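PhiAB6 tailspike (Unidentified phage, PDB 5JS4) is a trimeric beta-helical phage tailspike that fragments the exopolysaccharide of the host bacterium Acinetobacter baumannii. Local coordinates at residues Q289-G294 / A329-G334; L177-P182 / M193-D198; T508-P513 / G533-M538. All coordinates share one frame; numbering follows the deposited sequence.

Contact 1 (Q289-G294 / A329-G334); sequences QVDLKG and AFINCG
Val290 and Asp291 run parallel to Phe330 and Ile331 as neighbouring strands whose CA atoms lie 5.0 Å apart in each pair, and the two segments keep nearly one direction, 4° apart from end to end. The ladder is built from Val290 N to Ala329 O, Ile331 N to Val290 O and Leu292 N to Ile331 O, and a more bent bond from Gly294 N to Asn332 O (2.8 Å) carries it past the strand ends. On one face the Phe330 ring lies alongside Val290, with CE1 3.7 Å from Val290 CB, while Leu292 CG crosses to ring atom CD1. Leu292 CD1 reaches on to CB of Cys333 at 3.6 Å. Asp291 and Ile331 occupy the other face. There Ile331 CG1 sits between its backbone N and carbonyl carbon (chi1 60°), which lays it over Asp291 CA, and CG2 meets NE2 of Gln289 at 3.5 Å; that amide nitrogen is bonded to Thr328 O. Asn332 ND2 donates to Asp291 OD1 at 2.9 Å, and Lys293 N approaches the same oxygen from the opposite face of the carboxylate, closing an Asx turn. Two donors thus grip OD1 and fix the rotation of the carboxylate. Phe330 also meets the ring of Phe354 on the next strand, 353-358. Such stacking of like strands from successive coils is characteristic of the right-handed parallel beta-helix of pectate lyase-like proteins.

Contact 2 (L177-P182 / M193-D198); sequences LKYFNP and MLDNGD
Near the start of the modelled chain, a loop at Leu177-Phe180 packs against the end of strand 191-193 and the type I turn Leu194-Gly197 that follows it. Met193 N donates to Lys178 O at 2.7 Å in a nearly straight bond. The Met193 side chain folds back along the same loop: bent at chi2 (72°), it brings SD to Lys178 N, a weak hydrogen bond of 3.6 Å, and lays CE against Leu177 CA. Leu177 CD1 crosses to Met193 CG at 3.8 Å. Tyr179 turns the edge of its ring to the turn, so that CE1 lies 3.3 Å from Leu194 O, in the ring plane. Its hydroxyl bonds to Asn189 of the third subunit, and Lys178 NZ to Gln174 of the second. One water links three polar atoms, accepting from Phe180 N and donating to Met193 O and to Asp195 OD1, the last at 2.8 Å. Direct backbone bonding therefore gives way to a water bridge within two residues, which satisfies Phe180 N and Met193 O without bringing the two backbones together. With the tyrosine and lysine ends held by other chains, the contact joins local loop packing to trimer assembly.

Contact 3 (T508-P513 / G533-M538); sequences TLDSLP and GNKAKM
Hydrogen bonds from two lysines and a serine dominate the meeting of Leu509-Pro513 with Gly533-Lys537. Ser511 OG donates to Lys535 O at 2.6 Å; its place between the backbone N and the carbonyl carbon (chi1 57°) turns the hydroxyl toward the other segment. The same hydroxyl oxygen accepts from Lys535 NZ at 3.0 Å, so Ser511 and Lys535 grip each other through side chain and backbone alike. Bent at chi2 and again at chi4, the lysine chain curls back over the serine, and its NZ also reaches Ser511 O, 2.9 Å away, from above the carbonyl plane. Lys537, by contrast, runs out fully extended and delivers NZ to Leu509 O at 2.7 Å. Beyond the segments, Lys535 NZ bonds to Gly548 O and Lys537 NZ to Ser506 O, so Lys535 NZ links two separate parts of the chain, while Lys537 NZ collects oxygens of one loop. A CA-H...O contact from Lys535 CA to Leu512 O supplements these bonds.

Charge adds a longer link: Asp510 OD1 forms a salt bridge with Lys535 NZ at 3.4 Å, and a water donates to Asp510 OD2 while accepting from that ammonium group.

Apolar packing is lighter. The aliphatic part of Lys535 lies alongside Pro513, CD to CD 4.1 Å, and Ser511 CB rests on Lys537 CB.

Gly533 N binds a malonic acid, probably from the crystallisation liquor. The lysine and serine bonds pin the loop between strands 501-502 and 519-523 to the segment that leads into and includes strand 537-541, which pairs with 526-530 and 544-547, and Lys537 packs on Ile557 of the third subunit.

In the fold
From the N terminus the contacts come in series, none nested in or crossing another. Contact 2 closes a short loop of ten residues in the small domain that opens the modelled chain. Contact 1 then joins neighbouring coils of the beta-helix across 34 residues that include helix 307-312 and strand 313-318. Contact 3 closes after the last parallel coils, where the chain changes to antiparallel hairpins. Centres of contacts 1 and 2 lie about 45 Å apart, those of 1 and 3 about 47 Å, and those of 2 and 3 about 90 Å, so the three mark successive levels of an elongated spike. All three touch the second subunit, and contacts 2 and 3 also meet the third.

Contact 1 (Q289-G294 / A329-G334)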
loop_
_atom_site.group_PDB
_atom_site.type_symbol
_atom_site.label_atom_id
_atom_site.label_comp_id
_atom_site.label_asym_id
_atom_site.label_seq_id
_atom_site.Cartn_x
_atom_site.Cartn_y
_atom_site.Cartn_z
ATOM N N GLN A 289 41.927 -1.950 -0.596
ATOM C CA GLN A 289 40.808 -1.214 -0.024
ATOM C C GLN A 289 40.917 0.263 -0.377
ATOM O O GLN A 289 42.012 0.827 -0.376
ATOM C CB GLN A 289 40.794 -1.384 1.495
ATOM C CG GLN A 289 39.630 -0.716 2.205
ATOM C CD GLN A 289 39.658 -0.980 3.697
ATOM O OE1 GLN A 289 40.460 -0.390 4.424
ATOM N NE2 GLN A 289 38.792 -1.874 4.161
ATOM N N VAL A 290 39.777 0.871 -0.696
ATOM C CA VAL A 290 39.697 2.303 -0.948
ATOM C C VAL A 290 38.907 2.944 0.187
ATOM O O VAL A 290 37.823 2.481 0.535
ATOM C CB VAL A 290 39.011 2.597 -2.297
ATOM C CG1 VAL A 290 38.760 4.090 -2.475
ATOM C CG2 VAL A 290 39.853 2.052 -3.442
ATOM N N ASP A 291 39.472 3.997 0.769
ATOM C CA ASP A 291 38.784 4.805 1.764
ATOM C C ASP A 291 38.155 5.985 1.033
ATOM O O ASP A 291 38.860 6.874 0.560
ATOM C CB ASP A 291 39.775 5.283 2.831
ATOM C CG ASP A 291 39.104 5.997 3.994
ATOM O OD1 ASP A 291 37.930 6.410 3.872
ATOM O OD2 ASP A 291 39.759 6.158 5.045
ATOM N N LEU A 292 36.827 5.982 0.930
ATOM C CA LEU A 292 36.109 7.019 0.185
ATOM C C LEU A 292 36.143 8.387 0.865
ATOM O O LEU A 292 35.787 9.389 0.251
ATOM C CB LEU A 292 34.657 6.594 -0.074
ATOM C CG LEU A 292 34.481 5.489 -1.123
ATOM C CD1 LEU A 292 33.080 4.904 -1.059
ATOM C CD2 LEU A 292 34.776 5.995 -2.528
ATOM N N LYS A 293 36.558 8.425 2.130
ATOM C CA LYS A 293 36.704 9.679 2.871
ATOM C C LYS A 293 35.404 10.486 2.874
ATOM O O LYS A 293 35.428 11.711 2.782
ATOM C CB LYS A 293 37.840 10.536 2.291
ATOM C CG LYS A 293 39.189 9.846 2.186
ATOM C CD LYS A 293 39.773 9.552 3.556
ATOM C CE LYS A 293 41.224 9.104 3.460
ATOM N NZ LYS A 293 42.161 10.235 3.198
ATOM N N GLY A 294 34.270 9.793 2.964
ATOM C CA GLY A 294 32.970 10.453 3.027
ATOM C C GLY A 294 32.366 10.799 1.679
ATOM O O GLY A 294 31.270 11.359 1.619
ATOM N N ALA A 329 35.769 -3.670 0.554
ATOM C CA ALA A 329 36.561 -3.031 -0.505
ATOM C C ALA A 329 36.534 -1.507 -0.422
ATOM O O ALA A 329 37.558 -0.851 -0.605
ATOM C CB ALA A 329 36.084 -3.491 -1.874
ATOM N N PHE A 330 35.351 -0.957 -0.160
ATOM C CA PHE A 330 35.167 0.480 0.010
ATOM C C PHE A 330 34.679 0.775 1.421
ATOM O O PHE A 330 33.686 0.197 1.868
ATOM C CB PHE A 330 34.126 1.001 -0.979
ATOM C CG PHE A 330 34.634 1.151 -2.380
ATOM C CD1 PHE A 330 35.318 2.293 -2.764
ATOM C CD2 PHE A 330 34.401 0.166 -3.325
ATOM C CE1 PHE A 330 35.777 2.444 -4.059
ATOM C CE2 PHE A 330 34.857 0.311 -4.623
ATOM C CZ PHE A 330 35.545 1.454 -4.990
ATOM N N ILE A 331 35.361 1.680 2.117
ATOM C CA ILE A 331 34.917 2.123 3.437
ATOM C C ILE A 331 34.592 3.615 3.430
ATOM O O ILE A 331 35.004 4.346 2.528
ATOM C CB ILE A 331 35.947 1.791 4.544
ATOM C CG1 ILE A 331 37.298 2.473 4.280
ATOM C CG2 ILE A 331 36.114 0.282 4.651
ATOM C CD1 ILE A 331 38.254 2.417 5.456
ATOM N N ASN A 332 33.834 4.045 4.438
ATOM C CA ASN A 332 33.481 5.456 4.643
ATOM C C ASN A 332 32.767 6.090 3.453
ATOM O O ASN A 332 33.028 7.237 3.087
ATOM C CB ASN A 332 34.720 6.274 5.024
ATOM C CG ASN A 332 35.322 5.832 6.344
ATOM O OD1 ASN A 332 34.602 5.553 7.304
ATOM N ND2 ASN A 332 36.644 5.775 6.402
ATOM N N CYS A 333 31.850 5.337 2.861
ATOM C CA CYS A 333 31.056 5.852 1.761
ATOM C C CYS A 333 30.166 6.981 2.253
ATOM O O CYS A 333 29.664 6.941 3.373
ATOM C CB CYS A 333 30.197 4.744 1.161
ATOM S SG CYS A 333 29.299 5.232 -0.325
ATOM N N GLY A 334 29.980 7.985 1.404
ATOM C CA GLY A 334 29.032 9.063 1.660
ATOM C C GLY A 334 27.597 8.604 1.463
ATOM O O GLY A 334 27.331 7.409 1.353
#

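Contact 2 (L177-P182 / M193-D198)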
loop_
_atom_site.group_PDB
_atom_site.type_symbol
_atom_site.label_atom_id
_atom_site.label_comp_id
_atom_site.label_asym_id
_atom_site.label_seq_id
_atom_site.Cartn_x
_atom_site.Cartn_y
_atom_site.Cartn_z
ATOM N N LEU A 177 63.101 25.462 -33.780
ATOM C CA LEU A 177 63.633 24.836 -32.578
ATOM C C LEU A 177 64.722 25.737 -32.008
ATOM O O LEU A 177 65.744 25.971 -32.655
ATOM C CB LEU A 177 64.220 23.450 -32.873
ATOM C CG LEU A 177 64.837 22.714 -31.675
ATOM C CD1 LEU A 177 63.809 22.486 -30.577
ATOM C CD2 LEU A 177 65.441 21.392 -32.118
ATOM N N LYS A 178 64.483 26.255 -30.809
ATOM C CA LYS A 178 65.482 27.029 -30.083
ATOM C C LYS A 178 65.398 26.654 -28.619
ATOM O O LYS A 178 64.328 26.734 -28.017
ATOM C CB LYS A 178 65.244 28.533 -30.247
ATOM C CG LYS A 178 65.587 29.087 -31.621
ATOM C CD LYS A 178 67.084 29.081 -31.895
ATOM C CE LYS A 178 67.376 29.352 -33.361
ATOM N NZ LYS A 178 68.835 29.473 -33.629
ATOM N N TYR A 179 66.521 26.220 -28.060
ATOM C CA TYR A 179 66.602 25.924 -26.639
ATOM C C TYR A 179 67.084 27.157 -25.882
ATOM O O TYR A 179 67.513 28.143 -26.487
ATOM C CB TYR A 179 67.541 24.746 -26.395
ATOM C CG TYR A 179 67.046 23.438 -26.976
ATOM C CD1 TYR A 179 65.901 22.822 -26.479
ATOM C CD2 TYR A 179 67.733 22.806 -28.010
ATOM C CE1 TYR A 179 65.447 21.621 -27.000
ATOM C CE2 TYR A 179 67.287 21.604 -28.537
ATOM C CZ TYR A 179 66.147 21.016 -28.027
ATOM O OH TYR A 179 65.696 19.822 -28.540
ATOM N N PHE A 180 67.006 27.100 -24.557
ATOM C CA PHE A 180 67.440 28.216 -23.719
ATOM C C PHE A 180 68.927 28.512 -23.914
ATOM O O PHE A 180 69.743 27.595 -24.023
ATOM C CB PHE A 180 67.156 27.934 -22.241
ATOM C CG PHE A 180 67.622 29.026 -21.317
ATOM C CD1 PHE A 180 66.891 30.197 -21.182
ATOM C CD2 PHE A 180 68.799 28.886 -20.595
ATOM C CE1 PHE A 180 67.320 31.209 -20.337
ATOM C CE2 PHE A 180 69.235 29.894 -19.751
ATOM C CZ PHE A 180 68.494 31.055 -19.620
ATOM N N ASN A 181 69.252 29.801 -23.955
ATOM C CA ASN A 181 70.616 30.287 -24.117
ATOM C C ASN A 181 70.860 31.360 -23.054
ATOM O O ASN A 181 70.195 32.392 -23.064
ATOM C CB ASN A 181 70.785 30.866 -25.525
ATOM C CG ASN A 181 72.198 31.358 -25.811
ATOM O OD1 ASN A 181 72.980 31.635 -24.900
ATOM N ND2 ASN A 181 72.523 31.483 -27.094
ATOM N N PRO A 182 71.814 31.125 -22.132
ATOM C CA PRO A 182 72.008 32.079 -21.031
ATOM C C PRO A 182 72.516 33.469 -21.446
ATOM O O PRO A 182 72.462 34.399 -20.640
ATOM C CB PRO A 182 73.028 31.374 -20.129
ATOM C CG PRO A 182 73.742 30.422 -21.019
ATOM C CD PRO A 182 72.745 29.986 -22.051
ATOM N N MET A 193 61.963 26.496 -26.657
ATOM C CA MET A 193 61.678 25.138 -26.220
ATOM C C MET A 193 62.452 24.807 -24.956
ATOM O O MET A 193 63.637 25.124 -24.842
ATOM C CB MET A 193 62.069 24.126 -27.300
ATOM C CG MET A 193 61.118 24.056 -28.480
ATOM S SD MET A 193 61.200 25.499 -29.555
ATOM C CE MET A 193 60.262 24.899 -30.958
ATOM N N LEU A 194 61.770 24.155 -24.019
ATOM C CA LEU A 194 62.432 23.455 -22.926
ATOM C C LEU A 194 63.279 22.337 -23.519
ATOM O O LEU A 194 63.069 21.931 -24.664
ATOM C CB LEU A 194 61.396 22.858 -21.969
ATOM C CG LEU A 194 60.517 23.850 -21.209
ATOM C CD1 LEU A 194 59.362 23.136 -20.526
ATOM C CD2 LEU A 194 61.345 24.625 -20.198
ATOM N N ASP A 195 64.224 21.823 -22.738
ATOM C CA ASP A 195 65.094 20.743 -23.210
ATOM C C ASP A 195 64.314 19.488 -23.632
ATOM O O ASP A 195 64.779 18.730 -24.484
ATOM C CB ASP A 195 66.142 20.393 -22.149
ATOM C CG ASP A 195 67.179 21.495 -21.952
ATOM O OD1 ASP A 195 67.279 22.409 -22.804
ATOM O OD2 ASP A 195 67.908 21.444 -20.939
ATOM N N ASN A 196 63.134 19.283 -23.045
ATOM C CA ASN A 196 62.242 18.183 -23.445
ATOM C C ASN A 196 61.429 18.465 -24.719
ATOM O O ASN A 196 60.656 17.613 -25.160
ATOM C CB ASN A 196 61.300 17.794 -22.292
ATOM C CG ASN A 196 60.321 18.901 -21.914
ATOM O OD1 ASN A 196 60.024 19.791 -22.708
ATOM N ND2 ASN A 196 59.812 18.842 -20.687
ATOM N N GLY A 197 61.588 19.658 -25.292
ATOM C CA GLY A 197 60.927 20.015 -26.550
ATOM C C GLY A 197 59.640 20.813 -26.429
ATOM O O GLY A 197 59.158 21.358 -27.421
ATOM N N ASP A 198 59.077 20.884 -25.226
ATOM C CA ASP A 198 57.834 21.619 -25.005
ATOM C C ASP A 198 58.097 23.121 -25.084
ATOM O O ASP A 198 59.100 23.609 -24.565
ATOM C CB ASP A 198 57.235 21.272 -23.639
ATOM C CG ASP A 198 56.834 19.807 -23.520
ATOM O OD1 ASP A 198 56.890 19.069 -24.529
ATOM O OD2 ASP A 198 56.453 19.395 -22.403
HETATM O O HOH W 1 65.879 24.817 -23.269
#

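Contact 3 (T508-P513 / G533-M538)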
loop_
_atom_site.group_PDB
_atom_site.type_symbol
_atom_site.label_atom_id
_atom_site.label_comp_id
_atom_site.label_asym_id
_atom_site.label_seq_id
_atom_site.Cartn_x
_atom_site.Cartn_y
_atom_site.Cartn_z
ATOM N N THR A 508 -4.454 -16.511 6.394
ATOM C CA THR A 508 -5.122 -17.772 6.700
ATOM C C THR A 508 -4.359 -18.644 7.702
ATOM O O THR A 508 -4.846 -19.696 8.101
ATOM C CB THR A 508 -5.371 -18.578 5.413
ATOM O OG1 THR A 508 -4.125 -18.821 4.751
ATOM C CG2 THR A 508 -6.296 -17.806 4.480
ATOM N N LEU A 509 -3.174 -18.202 8.118
ATOM C CA LEU A 509 -2.384 -18.938 9.098
ATOM C C LEU A 509 -3.081 -18.929 10.455
ATOM O O LEU A 509 -3.541 -17.885 10.919
ATOM C CB LEU A 509 -0.990 -18.322 9.229
ATOM C CG LEU A 509 0.012 -19.088 10.093
ATOM C CD1 LEU A 509 0.408 -20.397 9.425
ATOM C CD2 LEU A 509 1.234 -18.227 10.360
ATOM N N ASP A 510 -3.151 -20.088 11.099
ATOM C CA ASP A 510 -3.748 -20.171 12.423
ATOM C C ASP A 510 -2.877 -19.419 13.423
ATOM O O ASP A 510 -1.653 -19.369 13.290
ATOM C CB ASP A 510 -3.911 -21.631 12.850
ATOM C CG ASP A 510 -4.842 -21.802 14.041
ATOM O OD1 ASP A 510 -5.568 -20.849 14.414
ATOM O OD2 ASP A 510 -4.854 -22.917 14.598
ATOM N N SER A 511 -3.522 -18.805 14.405
ATOM C CA SER A 511 -2.808 -18.092 15.450
ATOM C C SER A 511 -2.234 -19.064 16.475
ATOM O O SER A 511 -2.743 -20.173 16.654
ATOM C CB SER A 511 -3.741 -17.110 16.144
ATOM O OG SER A 511 -4.858 -17.796 16.668
ATOM N N LEU A 512 -1.169 -18.619 17.132
ATOM C CA LEU A 512 -0.553 -19.311 18.255
ATOM C C LEU A 512 -0.909 -18.548 19.525
ATOM O O LEU A 512 -1.289 -17.381 19.455
ATOM C CB LEU A 512 0.966 -19.310 18.086
ATOM C CG LEU A 512 1.516 -19.882 16.784
ATOM C CD1 LEU A 512 2.997 -19.554 16.657
ATOM C CD2 LEU A 512 1.279 -21.381 16.714
ATOM N N PRO A 513 -0.768 -19.188 20.699
ATOM C CA PRO A 513 -1.006 -18.446 21.941
ATOM C C PRO A 513 0.010 -17.327 22.186
ATOM O O PRO A 513 -0.280 -16.381 22.917
ATOM C CB PRO A 513 -0.898 -19.521 23.034
ATOM C CG PRO A 513 -0.240 -20.689 22.398
ATOM C CD PRO A 513 -0.525 -20.621 20.933
ATOM N N GLY A 533 1.451 -11.686 21.096
ATOM C CA GLY A 533 1.397 -12.445 22.349
ATOM C C GLY A 533 0.047 -12.980 22.786
ATOM O O GLY A 533 -0.158 -13.237 23.974
ATOM N N ASN A 534 -0.865 -13.178 21.838
ATOM C CA ASN A 534 -2.211 -13.646 22.152
ATOM C C ASN A 534 -2.805 -14.447 20.993
ATOM O O ASN A 534 -2.475 -14.208 19.834
ATOM C CB ASN A 534 -3.105 -12.447 22.491
ATOM C CG ASN A 534 -4.427 -12.854 23.111
ATOM O OD1 ASN A 534 -5.382 -13.179 22.407
ATOM N ND2 ASN A 534 -4.495 -12.826 24.436
ATOM N N LYS A 535 -3.683 -15.389 21.330
ATOM C CA LYS A 535 -4.325 -16.294 20.369
ATOM C C LYS A 535 -5.357 -15.609 19.462
ATOM O O LYS A 535 -5.715 -16.143 18.414
ATOM C CB LYS A 535 -5.003 -17.442 21.136
ATOM C CG LYS A 535 -5.458 -18.625 20.292
ATOM C CD LYS A 535 -4.292 -19.451 19.776
ATOM C CE LYS A 535 -4.760 -20.733 19.106
ATOM N NZ LYS A 535 -5.402 -20.514 17.778
ATOM N N ALA A 536 -5.846 -14.438 19.858
ATOM C CA ALA A 536 -6.890 -13.763 19.083
ATOM C C ALA A 536 -6.430 -13.440 17.661
ATOM O O ALA A 536 -5.341 -12.913 17.451
ATOM C CB ALA A 536 -7.343 -12.496 19.786
ATOM N N LYS A 537 -7.263 -13.780 16.685
ATOM C CA LYS A 537 -7.022 -13.396 15.301
ATOM C C LYS A 537 -8.353 -13.393 14.575
ATOM O O LYS A 537 -9.121 -14.348 14.688
ATOM C CB LYS A 537 -6.049 -14.363 14.612
ATOM C CG LYS A 537 -5.715 -13.996 13.166
ATOM C CD LYS A 537 -4.578 -14.839 12.602
ATOM C CE LYS A 537 -4.191 -14.397 11.198
ATOM N NZ LYS A 537 -3.090 -15.215 10.616
ATOM N N MET A 538 -8.632 -12.313 13.852
ATOM C CA MET A 538 -9.819 -12.245 13.010
ATOM C C MET A 538 -9.395 -12.256 11.555
ATOM O O MET A 538 -8.391 -11.647 11.191
ATOM C CB MET A 538 -10.637 -10.982 13.294
ATOM C CG MET A 538 -11.508 -11.052 14.536
ATOM S SD MET A 538 -12.702 -12.406 14.597
ATOM C CE MET A 538 -13.666 -12.116 13.124
HETATM O O HOH W 2 -5.822 -23.162 17.025
#